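Local atomic coordinates of terminal oxygenase component of carbazole (Janthinobacterium sp., PDB entry 7BUG), a protein that catalyses, as the terminal oxygenase of carbazole 1,9a-dioxygenase, the angular dioxygenation of carbazole that leads to 2'-aminobiphenyl-2,3-diol. Residues 30-35 with 133-138; 277-282 with 300-305. One frame throughout, in Å; residues are numbered along the deposited sequence.

In the fold
From the N terminus, the chain enters strand 28-32 and runs through the strands of the Rieske domain, with its [2Fe-2S] ligands Cys69, His71, Cys90 and His93, before contact 1 (30-35 with 133-138) closes that long excursion. Strand 28-32 thereby becomes an outermost strand of a six-stranded antiparallel sheet. Contact 2 (277-282 with 300-305) closes much later, at the open end of the hairpin 281-288/293-303 in the seven-stranded sheet of the iron domain. The two loops follow in series, neither nested nor crossed. Their centres lie about 22 Å apart, yet Tyr30 and Pro31 touch strand 281-288, so the edge strand of contact 1 packs on the other sheet, further along the strand contact 2 pairs.

Contact 1. Residues 30-35 with 133-138; sequences YPVMFS and VFIYLG
Tyr30 and Ile135 form an antiparallel hydrogen-bonded pair where the short strands 30-32 and 133-137 meet with 131° between their N-to-C directions. Tyr30 N donates to Ile135 O at 2.9 Å. In return, Ile135 N reaches Tyr30 O at 2.8 Å. Next along, Val32 N meets Val133 O at 2.9 Å almost head-on, the C=O...N angle being 179°. Beyond it the chain turns a corner at Met33, whose O still accepts Val133 N at 2.8 Å. Between the ladder's rungs sits the non-hydrogen-bonded pair Pro31 and Phe134. Here Pro31 CB lies over one face of the Phe134 ring, 4.1 Å from its centroid and displaced toward the rim, a CH-pi contact; Pro31 CD also approaches Phe134 CE2. Phe134 CG stands anti to the carbonyl carbon (chi1 -71°), which sets the CD2-CE2 part of the ring face against Pro31 CB and CD. An alanine at Phe134 would remove this aromatic face and is likely to open a gap where Pro31 CB now rests on it. Strand 28-32 is an outer strand of the antiparallel Rieske-domain sheet, and this pairing joins it to strand 132-137, with Leu46 of strand 44-48 touching Val32 and Met33 from the same chain. Val32 CG2 reaches Ile135 CD1 at 3.8 Å, the two side chains crossing at about a right angle. Met33 and Val133 instead lie side by side, Met33 CG against Val133 CG2 at 3.8 Å. The same Val133 CG2 also lies against the backbone N of Ser35, whose OG is hydrogen-bonded to Glu128.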
ATOM      1  N   TYR A  30      -8.692  27.441   9.470  1.00 11.58           N
ATOM      2  CA  TYR A  30      -9.403  26.503   8.578  1.00 10.61           C
ATOM      3  C   TYR A  30     -10.706  26.023   9.207  1.00  9.80           C
ATOM      4  O   TYR A  30     -10.708  25.628  10.363  1.00 11.46           O
ATOM      5  CB  TYR A  30      -8.549  25.253   8.334  1.00 10.51           C
ATOM      6  CG  TYR A  30      -7.307  25.539   7.542  1.00 10.98           C
ATOM      7  CD1 TYR A  30      -7.338  25.593   6.167  1.00 10.17           C
ATOM      8  CD2 TYR A  30      -6.113  25.792   8.163  1.00 10.12           C
ATOM      9  CE1 TYR A  30      -6.186  25.828   5.425  1.00 11.26           C
ATOM     10  CE2 TYR A  30      -4.966  26.085   7.454  1.00 10.25           C
ATOM     11  CZ  TYR A  30      -4.992  26.084   6.072  1.00 10.74           C
ATOM     12  OH  TYR A  30      -3.832  26.367   5.418  1.00 11.80           O
ATOM     13  N   PRO A  31     -11.774  25.927   8.422  1.00  9.84           N
ATOM     14  CA  PRO A  31     -13.003  25.295   8.889  1.00 10.25           C
ATOM     15  C   PRO A  31     -12.904  23.779   8.840  1.00 10.73           C
ATOM     16  O   PRO A  31     -12.299  23.261   7.914  1.00 13.42           O
ATOM     17  CB  PRO A  31     -14.073  25.837   7.959  1.00 10.46           C
ATOM     18  CG  PRO A  31     -13.366  25.973   6.669  1.00 11.19           C
ATOM     19  CD  PRO A  31     -11.949  26.414   7.037  1.00 10.67           C
ATOM     20  N   VAL A  32     -13.447  23.101   9.847  1.00 11.40           N
ATOM     21  CA  VAL A  32     -13.298  21.616   9.889  1.00 12.09           C
ATOM     22  C   VAL A  32     -14.631  20.920  10.125  1.00 14.43           C
ATOM     23  O   VAL A  32     -14.691  19.722   9.850  1.00 13.22           O
ATOM     24  CB  VAL A  32     -12.287  21.223  10.964  1.00 13.30           C
ATOM     25  CG1 VAL A  32     -10.887  21.732  10.585  1.00 14.38           C
ATOM     26  CG2 VAL A  32     -12.671  21.705  12.323  1.00 13.27           C
ATOM     27  N   MET A  33     -15.625  21.616  10.647  1.00 13.36           N
ATOM     28  CA  MET A  33     -16.942  20.990  10.933  1.00 14.56           C
ATOM     29  C   MET A  33     -17.924  22.108  11.249  1.00 14.56           C
ATOM     30  O   MET A  33     -17.517  23.267  11.303  1.00 13.61           O
ATOM     31  CB  MET A  33     -16.876  20.021  12.109  1.00 15.95           C
ATOM     32  CG  MET A  33     -16.644  20.666  13.415  1.00 17.00           C
ATOM     33  SD  MET A  33     -16.488  19.412  14.745  1.00 24.15           S
ATOM     34  CE  MET A  33     -14.866  18.778  14.388  1.00 25.48           C
ATOM     35  N   PHE A  34     -19.195  21.756  11.350  1.00 14.88           N
ATOM     36  CA  PHE A  34     -20.261  22.722  11.723  1.00 15.22           C
ATOM     37  C   PHE A  34     -20.474  22.676  13.229  1.00 14.10           C
ATOM     38  O   PHE A  34     -20.242  21.684  13.884  1.00 15.09           O
ATOM     39  CB  PHE A  34     -21.537  22.454  10.928  1.00 16.19           C
ATOM     40  CG  PHE A  34     -21.358  22.682   9.454  1.00 17.41           C
ATOM     41  CD1 PHE A  34     -21.301  23.964   8.937  1.00 22.03           C
ATOM     42  CD2 PHE A  34     -21.153  21.613   8.606  1.00 19.90           C
ATOM     43  CE1 PHE A  34     -21.118  24.181   7.568  1.00 22.14           C
ATOM     44  CE2 PHE A  34     -20.984  21.833   7.247  1.00 19.18           C
ATOM     45  CZ  PHE A  34     -20.907  23.102   6.740  1.00 20.52           C
ATOM     46  N   SER A  35     -20.774  23.836  13.788  1.00 14.41           N
ATOM     47  CA  SER A  35     -21.015  24.014  15.234  1.00 14.81           C
ATOM     48  C   SER A  35     -21.995  22.948  15.746  1.00 15.61           C
ATOM     49  O   SER A  35     -21.758  22.400  16.856  1.00 16.79           O
ATOM     50  CB  SER A  35     -21.555  25.386  15.442  1.00 15.31           C
ATOM     51  OG  SER A  35     -20.571  26.379  15.157  1.00 17.03           O
ATOM     52  N   VAL A 133     -16.953  25.776  12.492  1.00 12.50           N
ATOM     53  CA  VAL A 133     -15.857  25.658  13.474  1.00 11.58           C
ATOM     54  C   VAL A 133     -14.537  25.857  12.738  1.00 11.85           C
ATOM     55  O   VAL A 133     -14.219  25.013  11.881  1.00 11.39           O
ATOM     56  CB  VAL A 133     -15.888  24.292  14.175  1.00 11.74           C
ATOM     57  CG1 VAL A 133     -14.698  24.079  15.102  1.00 13.21           C
ATOM     58  CG2 VAL A 133     -17.204  24.083  14.903  1.00 13.27           C
ATOM     59  N   PHE A 134     -13.782  26.882  13.149  1.00 10.84           N
ATOM     60  CA  PHE A 134     -12.466  27.192  12.541  1.00 11.25           C
ATOM     61  C   PHE A 134     -11.370  26.905  13.551  1.00 11.37           C
ATOM     62  O   PHE A 134     -11.480  27.329  14.737  1.00 11.52           O
ATOM     63  CB  PHE A 134     -12.426  28.670  12.159  1.00 11.99           C
ATOM     64  CG  PHE A 134     -13.278  29.067  11.000  1.00 11.75           C
ATOM     65  CD1 PHE A 134     -14.614  29.419  11.134  1.00 11.29           C
ATOM     66  CD2 PHE A 134     -12.734  29.058   9.734  1.00 11.07           C
ATOM     67  CE1 PHE A 134     -15.378  29.743  10.010  1.00 12.32           C
ATOM     68  CE2 PHE A 134     -13.483  29.466   8.641  1.00 11.74           C
ATOM     69  CZ  PHE A 134     -14.794  29.831   8.793  1.00 11.61           C
ATOM     70  N   ILE A 135     -10.311  26.239  13.118  1.00 10.42           N
ATOM     71  CA  ILE A 135      -9.098  26.007  13.934  1.00 10.10           C
ATOM     72  C   ILE A 135      -7.962  26.811  13.318  1.00 11.01           C
ATOM     73  O   ILE A 135      -7.818  26.766  12.098  1.00 11.21           O
ATOM     74  CB  ILE A 135      -8.773  24.500  13.984  1.00 11.70           C
ATOM     75  CG1 ILE A 135      -9.918  23.750  14.657  1.00 11.42           C
ATOM     76  CG2 ILE A 135      -7.435  24.231  14.656  1.00 12.47           C
ATOM     77  CD1 ILE A 135      -9.763  22.270  14.644  1.00 12.33           C
ATOM     78  N   TYR A 136      -7.221  27.518  14.149  1.00 10.62           N
ATOM     79  CA  TYR A 136      -5.995  28.207  13.712  1.00 10.48           C
ATOM     80  C   TYR A 136      -4.866  27.211  13.812  1.00 11.19           C
ATOM     81  O   TYR A 136      -4.419  26.934  14.920  1.00 11.03           O
ATOM     82  CB  TYR A 136      -5.737  29.432  14.572  1.00 11.00           C
ATOM     83  CG  TYR A 136      -4.518  30.171  14.087  1.00 11.57           C
ATOM     84  CD1 TYR A 136      -4.553  30.878  12.906  1.00 12.26           C
ATOM     85  CD2 TYR A 136      -3.325  30.130  14.800  1.00 13.30           C
ATOM     86  CE1 TYR A 136      -3.443  31.574  12.463  1.00 12.33           C
ATOM     87  CE2 TYR A 136      -2.224  30.851  14.371  1.00 14.48           C
ATOM     88  CZ  TYR A 136      -2.293  31.579  13.207  1.00 13.78           C
ATOM     89  OH  TYR A 136      -1.177  32.274  12.815  1.00 15.53           O
ATOM     90  N   LEU A 137      -4.521  26.558  12.700  1.00 12.00           N
ATOM     91  CA  LEU A 137      -3.439  25.547  12.709  1.00 12.45           C
ATOM     92  C   LEU A 137      -2.118  26.306  12.561  1.00 13.79           C
ATOM     93  O   LEU A 137      -1.612  26.434  11.479  1.00 14.72           O
ATOM     94  CB  LEU A 137      -3.661  24.500  11.630  1.00 12.33           C
ATOM     95  CG  LEU A 137      -3.003  23.138  11.820  1.00 12.19           C
ATOM     96  CD1 LEU A 137      -1.487  23.203  11.929  1.00 12.77           C
ATOM     97  CD2 LEU A 137      -3.568  22.405  13.016  1.00 11.76           C
ATOM     98  N   GLY A 138      -1.662  26.819  13.681  1.00 13.72           N
ATOM     99  CA  GLY A 138      -0.465  27.660  13.714  1.00 14.32           C
ATOM    100  C   GLY A 138      -0.045  27.930  15.122  1.00 15.10           C
ATOM    101  O   GLY A 138      -0.728  27.570  16.077  1.00 14.85           O
TER

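Contact 2. Residues 277-282 with 300-305; sequences NPDMMQ and LGKPCA
Met281 O receives Gly301 N at 2.8 Å (N-H...O angle 168°), and the reciprocal bond from Met281 N to Gly301 O completes an antiparallel hydrogen-bonded pair. Leu300 CA adds a CA-H...O contact to Met281 O, at 3.3 Å. These bonds pair the ends of a beta hairpin farthest from its turn, in the sheet of the iron-binding domain. At the neighbouring non-hydrogen-bonded pair, Leu300 CD2 lies against the extended Gln282 chain, 3.6 Å from Gln282 CB and 3.4 Å from Gln282 OE1. Gln282 CG is anti to the backbone N (chi1 -179°), leading the amide to Glu284 and Asn330, which both accept from NE2. This side chain comes within about 8 Å (nearest atoms) of the iron(II) ion held by His183, His187 and Asp333, without binding it. Met280, bent at chi3, brings its CE to Leu300 CB at 4.1 Å and also touches Tyr313 and Trp321 of helix 307-327. Before the strand, in a type I turn from Asn277 to Met280, Asn277 ND2 donates to Asp279 OD1 at 2.8 Å from above the carboxylate plane. Apart from a long, uncertain Asp279-Lys302 salt bridge, the segments meet by backbone pairing and side-chain packing, so their register is probably set mainly by the Met281-Gly301 pair.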
ATOM      1  N   ASN A 277     -28.030  30.904  -7.133  1.00 21.78           N
ATOM      2  CA  ASN A 277     -29.210  31.761  -7.463  1.00 22.64           C
ATOM      3  C   ASN A 277     -28.796  33.219  -7.300  1.00 23.88           C
ATOM      4  O   ASN A 277     -27.842  33.526  -6.576  1.00 21.32           O
ATOM      5  CB  ASN A 277     -30.405  31.330  -6.632  1.00 23.00           C
ATOM      6  CG  ASN A 277     -31.736  31.654  -7.280  1.00 25.56           C
ATOM      7  OD1 ASN A 277     -31.945  31.309  -8.435  1.00 21.88           O
ATOM      8  ND2 ASN A 277     -32.607  32.332  -6.546  1.00 27.38           N
ATOM      9  N   PRO A 278     -29.433  34.191  -8.006  1.00 24.35           N
ATOM     10  CA  PRO A 278     -28.971  35.578  -7.954  1.00 23.82           C
ATOM     11  C   PRO A 278     -29.002  36.250  -6.575  1.00 23.12           C
ATOM     12  O   PRO A 278     -28.395  37.289  -6.475  1.00 25.32           O
ATOM     13  CB  PRO A 278     -29.864  36.292  -8.991  1.00 27.22           C
ATOM     14  CG  PRO A 278     -30.182  35.169  -9.966  1.00 27.28           C
ATOM     15  CD  PRO A 278     -30.457  33.997  -9.059  1.00 26.38           C
ATOM     16  N   ASP A 279     -29.677  35.655  -5.582  1.00 21.76           N
ATOM     17  CA  ASP A 279     -29.930  36.212  -4.236  1.00 22.19           C
ATOM     18  C   ASP A 279     -28.960  35.604  -3.211  1.00 22.48           C
ATOM     19  O   ASP A 279     -29.040  35.935  -1.986  1.00 22.44           O
ATOM     20  CB  ASP A 279     -31.398  35.979  -3.861  1.00 26.38           C
ATOM     21  CG  ASP A 279     -31.757  34.502  -3.713  1.00 26.95           C
ATOM     22  OD1 ASP A 279     -31.216  33.695  -4.478  1.00 26.95           O
ATOM     23  OD2 ASP A 279     -32.552  34.159  -2.793  1.00 36.44           O
ATOM     24  N   MET A 280     -28.048  34.743  -3.654  1.00 21.64           N
ATOM     25  CA  MET A 280     -27.172  34.063  -2.669  1.00 21.38           C
ATOM     26  C   MET A 280     -25.741  33.973  -3.199  1.00 18.83           C
ATOM     27  O   MET A 280     -25.487  34.310  -4.353  1.00 17.37           O
ATOM     28  CB  MET A 280     -27.768  32.713  -2.268  1.00 24.49           C
ATOM     29  CG  MET A 280     -27.820  31.679  -3.312  1.00 25.87           C
ATOM     30  SD  MET A 280     -29.112  30.397  -2.890  1.00 29.13           S
ATOM     31  CE  MET A 280     -28.874  30.058  -1.173  1.00 32.98           C
ATOM     32  N   MET A 281     -24.805  33.564  -2.343  1.00 18.55           N
ATOM     33  CA  MET A 281     -23.419  33.389  -2.795  1.00 19.21           C
ATOM     34  C   MET A 281     -22.842  32.093  -2.237  1.00 15.42           C
ATOM     35  O   MET A 281     -23.402  31.535  -1.318  1.00 15.69           O
ATOM     36  CB  MET A 281     -22.531  34.578  -2.429  1.00 20.54           C
ATOM     37  CG  MET A 281     -22.604  35.016  -1.034  1.00 21.44           C
ATOM     38  SD  MET A 281     -21.834  36.694  -0.865  1.00 26.28           S
ATOM     39  CE  MET A 281     -23.175  37.775  -1.366  1.00 30.74           C
ATOM     40  N   GLN A 282     -21.819  31.588  -2.913  1.00 14.62           N
ATOM     41  CA  GLN A 282     -21.207  30.321  -2.484  1.00 14.29           C
ATOM     42  C   GLN A 282     -19.800  30.595  -1.952  1.00 13.15           C
ATOM     43  O   GLN A 282     -19.032  31.265  -2.629  1.00 14.60           O
ATOM     44  CB  GLN A 282     -21.263  29.317  -3.629  1.00 14.59           C
ATOM     45  CG  GLN A 282     -20.683  27.967  -3.276  1.00 14.96           C
ATOM     46  CD  GLN A 282     -21.191  26.806  -4.110  1.00 18.40           C
ATOM     47  OE1 GLN A 282     -22.245  26.908  -4.742  1.00 19.19           O
ATOM     48  NE2 GLN A 282     -20.450  25.695  -4.125  1.00 18.07           N
ATOM     49  N   LEU A 300     -23.338  28.077   1.479  1.00 14.85           N
ATOM     50  CA  LEU A 300     -24.107  29.080   0.730  1.00 15.04           C
ATOM     51  C   LEU A 300     -24.543  30.136   1.737  1.00 15.98           C
ATOM     52  O   LEU A 300     -24.996  29.778   2.852  1.00 16.38           O
ATOM     53  CB  LEU A 300     -25.343  28.453   0.073  1.00 16.63           C
ATOM     54  CG  LEU A 300     -25.046  27.356  -0.951  1.00 17.94           C
ATOM     55  CD1 LEU A 300     -26.371  26.805  -1.504  1.00 18.93           C
ATOM     56  CD2 LEU A 300     -24.198  27.889  -2.076  1.00 16.79           C
ATOM     57  N   GLY A 301     -24.374  31.368   1.338  1.00 16.37           N
ATOM     58  CA  GLY A 301     -24.763  32.511   2.165  1.00 16.07           C
ATOM     59  C   GLY A 301     -25.896  33.288   1.545  1.00 18.25           C
ATOM     60  O   GLY A 301     -25.851  33.515   0.329  1.00 18.60           O
ATOM     61  N   LYS A 302     -26.826  33.749   2.383  1.00 18.33           N
ATOM     62  CA  LYS A 302     -27.878  34.680   1.919  1.00 20.40           C
ATOM     63  C   LYS A 302     -28.127  35.678   3.032  1.00 20.04           C
ATOM     64  O   LYS A 302     -28.323  35.267   4.172  1.00 20.14           O
ATOM     65  CB  LYS A 302     -29.159  33.891   1.658  1.00 23.58           C
ATOM     66  CG  LYS A 302     -30.290  34.720   1.077  1.00 26.83           C
ATOM     67  CD  LYS A 302     -31.502  33.865   0.778  1.00 33.98           C
ATOM     68  CE  LYS A 302     -32.541  34.566  -0.062  1.00 39.44           C
ATOM     69  NZ  LYS A 302     -32.644  35.983   0.328  1.00 42.88           N
ATOM     70  N   PRO A 303     -28.094  36.994   2.750  1.00 22.26           N
ATOM     71  CA  PRO A 303     -28.562  37.962   3.744  1.00 24.30           C
ATOM     72  C   PRO A 303     -29.999  37.651   4.156  1.00 24.65           C
ATOM     73  O   PRO A 303     -30.891  37.477   3.311  1.00 26.28           O
ATOM     74  CB  PRO A 303     -28.455  39.296   3.022  1.00 26.49           C
ATOM     75  CG  PRO A 303     -27.425  39.056   1.920  1.00 26.01           C
ATOM     76  CD  PRO A 303     -27.663  37.625   1.489  1.00 22.62           C
ATOM     77  N   CYS A 304     -30.214  37.581   5.458  1.00 23.16           N
ATOM     78  CA  CYS A 304     -31.527  37.333   6.100  1.00 24.69           C
ATOM     79  C   CYS A 304     -31.668  38.335   7.252  1.00 28.74           C
ATOM     80  O   CYS A 304     -30.740  38.420   8.098  1.00 31.04           O
ATOM     81  CB  CYS A 304     -31.635  35.932   6.679  1.00 26.32           C
ATOM     82  SG  CYS A 304     -31.586  34.640   5.414  1.00 25.97           S
ATOM     83  N   ALA A 305     -32.757  39.092   7.256  1.00 30.23           N
ATOM     84  CA  ALA A 305     -32.949  40.248   8.153  1.00 32.12           C
ATOM     85  C   ALA A 305     -33.474  39.768   9.506  1.00 32.43           C
ATOM     86  O   ALA A 305     -33.274  40.479  10.502  1.00 32.73           O
ATOM     87  CB  ALA A 305     -33.884  41.229   7.502  1.00 31.53           C
TER